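Local coordinates for protein hypothetical P60 katanin (PDB 2W2U) that serves in the archaeal cell division machinery as an AAA-family ATPase, whose MIT domain, the piece modelled here, binds an ESCRT-III peptide, at residues M68-E71 against Y72-R75. Sequence-based numbering, arbitrary orientation.
Sequences MINE and YKRR
Tyr72 N donates to Met68 O at 2.9 Å, the first of four successive i to i+4 bonds. Lys73 N to Ile69 O, Arg74 N to Asn70 O and Arg75 N to Glu71 O follow, so 68-75 is two unbroken turns of helix 62-81. Tyr72 carries the side-chain contact. With CG anti to its own carbonyl carbon (chi1 -62°), the ring leans back over the preceding turn, and Met68 O lies above one face, 3.2 Å from Tyr72 CG and off-centre. Met68 bends at chi2 and chi3 (-43° and -73°), which curls its methyl to the phenol end: Met68 CE is 3.7 Å from Tyr72 CZ. On the next flank, Lys73 runs alongside Ile69, pointing the same way, with Lys73 CE 3.7 Å from Ile69 CG2. Arg74, bent at chi3, folds back over Asn70 on the exposed side of the helix. Asn70 O and Glu71 N lie over one face of its guanidinium, without a hydrogen bond from Arg74 NE to Asn70 O, and Arg74 NH2 reaches 3.3 Å from Asn70 CB. Tyr72 also packs on Tyr42 and Ile46 of helix 35-55, while its hydroxyl hydrogen-bonds the backbone of the bound peptide. Glu71 OE2 is hydrogen-bonded to a polar side chain of that peptide and Glu71 OE1 to Gln67 NE2; Arg75 NE forms a salt bridge with Asp30. Replacing Tyr72 by an alanine would probably leave the Met68 methyl without its aromatic neighbour and the peptide backbone without its hydroxyl partner. These i, i+4 contacts run round the last helix of the three-helix MIT bundle, whose Met68, Glu71, Tyr72 and Arg75 meet the ESCRT-III peptide.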
ATOM      1  N   MET A  68      -5.673  -3.249   2.629  1.00 14.09           N
ATOM      2  CA  MET A  68      -4.654  -3.021   1.608  1.00 13.76           C
ATOM      3  C   MET A  68      -3.274  -3.565   2.002  1.00 13.47           C
ATOM      4  O   MET A  68      -2.541  -4.088   1.153  1.00 13.23           O
ATOM      5  CB  MET A  68      -4.599  -1.546   1.199  1.00 13.82           C
ATOM      6  CG  MET A  68      -5.880  -1.057   0.498  1.00 14.36           C
ATOM      7  SD  MET A  68      -6.591  -2.192  -0.734  1.00 14.57           S
ATOM      8  CE  MET A  68      -5.420  -2.016  -2.075  1.00 11.95           C
ATOM      9  N   ILE A  69      -2.937  -3.447   3.286  1.00 13.11           N
ATOM     10  CA  ILE A  69      -1.726  -4.067   3.841  1.00 13.24           C
ATOM     11  C   ILE A  69      -1.705  -5.555   3.474  1.00 13.49           C
ATOM     12  O   ILE A  69      -0.709  -6.060   2.958  1.00 13.29           O
ATOM     13  CB  ILE A  69      -1.615  -3.860   5.387  1.00 13.02           C
ATOM     14  CG1 ILE A  69      -1.186  -2.424   5.705  1.00 12.41           C
ATOM     15  CG2 ILE A  69      -0.624  -4.848   6.026  1.00 13.05           C
ATOM     16  CD1 ILE A  69      -1.261  -2.051   7.175  1.00 12.65           C
ATOM     17  N   ASN A  70      -2.823  -6.236   3.702  1.00 13.92           N
ATOM     18  CA  ASN A  70      -2.911  -7.668   3.443  1.00 14.36           C
ATOM     19  C   ASN A  70      -2.835  -8.033   1.965  1.00 14.17           C
ATOM     20  O   ASN A  70      -2.166  -9.000   1.600  1.00 14.23           O
ATOM     21  CB  ASN A  70      -4.163  -8.254   4.095  1.00 14.61           C
ATOM     22  CG  ASN A  70      -4.080  -8.257   5.600  1.00 15.63           C
ATOM     23  OD1 ASN A  70      -3.012  -8.483   6.175  1.00 17.97           O
ATOM     24  ND2 ASN A  70      -5.206  -8.010   6.254  1.00 16.45           N
ATOM     25  N   GLU A  71      -3.502  -7.249   1.124  1.00 14.21           N
ATOM     26  CA  GLU A  71      -3.426  -7.432  -0.321  1.00 14.34           C
ATOM     27  C   GLU A  71      -1.994  -7.276  -0.816  1.00 14.25           C
ATOM     28  O   GLU A  71      -1.514  -8.088  -1.607  1.00 14.41           O
ATOM     29  CB  GLU A  71      -4.352  -6.454  -1.048  1.00 14.22           C
ATOM     30  CG  GLU A  71      -5.830  -6.789  -0.909  1.00 14.90           C
ATOM     31  CD  GLU A  71      -6.727  -5.955  -1.806  1.00 14.90           C
ATOM     32  OE1 GLU A  71      -7.935  -5.869  -1.506  1.00 16.79           O
ATOM     33  OE2 GLU A  71      -6.241  -5.389  -2.810  1.00 16.07           O
ATOM     34  N   TYR A  72      -1.314  -6.237  -0.338  1.00 14.24           N
ATOM     35  CA  TYR A  72       0.064  -5.967  -0.742  1.00 14.12           C
ATOM     36  C   TYR A  72       1.024  -7.016  -0.192  1.00 14.44           C
ATOM     37  O   TYR A  72       1.931  -7.448  -0.907  1.00 14.15           O
ATOM     38  CB  TYR A  72       0.498  -4.548  -0.350  1.00 13.83           C
ATOM     39  CG  TYR A  72      -0.317  -3.442  -1.001  1.00 13.37           C
ATOM     40  CD1 TYR A  72      -0.963  -3.643  -2.221  1.00 12.74           C
ATOM     41  CD2 TYR A  72      -0.417  -2.184  -0.407  1.00 13.38           C
ATOM     42  CE1 TYR A  72      -1.706  -2.631  -2.817  1.00 12.80           C
ATOM     43  CE2 TYR A  72      -1.153  -1.167  -0.995  1.00 12.37           C
ATOM     44  CZ  TYR A  72      -1.792  -1.397  -2.202  1.00 13.25           C
ATOM     45  OH  TYR A  72      -2.528  -0.392  -2.790  1.00 13.42           O
ATOM     46  N   LYS A  73       0.810  -7.433   1.060  1.00 14.64           N
ATOM     47  CA  LYS A  73       1.592  -8.521   1.655  1.00 15.52           C
ATOM     48  C   LYS A  73       1.460  -9.802   0.834  1.00 15.83           C
ATOM     49  O   LYS A  73       2.445 -10.507   0.618  1.00 15.84           O
ATOM     50  CB  LYS A  73       1.163  -8.806   3.098  1.00 15.42           C
ATOM     51  CG  LYS A  73       1.685  -7.844   4.142  1.00 15.94           C
ATOM     52  CD  LYS A  73       1.417  -8.396   5.535  1.00 16.66           C
ATOM     53  CE  LYS A  73       1.905  -7.457   6.624  1.00 17.78           C
ATOM     54  NZ  LYS A  73       3.374  -7.238   6.570  1.00 20.02           N
ATOM     55  N   ARG A  74       0.241 -10.095   0.387  1.00 16.34           N
ATOM     56  CA  ARG A  74      -0.023 -11.286  -0.419  1.00 17.20           C
ATOM     57  C   ARG A  74       0.599 -11.202  -1.811  1.00 17.00           C
ATOM     58  O   ARG A  74       1.053 -12.212  -2.344  1.00 17.23           O
ATOM     59  CB  ARG A  74      -1.524 -11.556  -0.526  1.00 17.37           C
ATOM     60  CG  ARG A  74      -2.064 -12.514   0.510  1.00 20.11           C
ATOM     61  CD  ARG A  74      -3.578 -12.600   0.394  1.00 24.54           C
ATOM     62  NE  ARG A  74      -4.232 -11.692   1.331  1.00 27.24           N
ATOM     63  CZ  ARG A  74      -5.316 -10.971   1.062  1.00 28.16           C
ATOM     64  NH1 ARG A  74      -5.885 -11.020  -0.135  1.00 29.20           N
ATOM     65  NH2 ARG A  74      -5.824 -10.185   1.996  1.00 28.26           N
ATOM     66  N   ARG A  75       0.621 -10.007  -2.397  1.00 16.90           N
ATOM     67  CA  ARG A  75       1.296  -9.819  -3.683  1.00 16.89           C
ATOM     68  C   ARG A  75       2.823  -9.946  -3.566  1.00 16.84           C
ATOM     69  O   ARG A  75       3.475 -10.494  -4.464  1.00 16.78           O
ATOM     70  CB  ARG A  75       0.888  -8.506  -4.361  1.00 16.74           C
ATOM     71  CG  ARG A  75       1.375  -8.379  -5.813  1.00 17.01           C
ATOM     72  CD  ARG A  75       0.774  -9.454  -6.739  1.00 17.04           C
ATOM     73  NE  ARG A  75       1.323  -9.341  -8.088  1.00 17.65           N
ATOM     74  CZ  ARG A  75       1.092 -10.184  -9.093  1.00 17.38           C
ATOM     75  NH1 ARG A  75       0.300 -11.242  -8.938  1.00 18.05           N
ATOM     76  NH2 ARG A  75       1.666  -9.966 -10.264  1.00 16.85           N
TER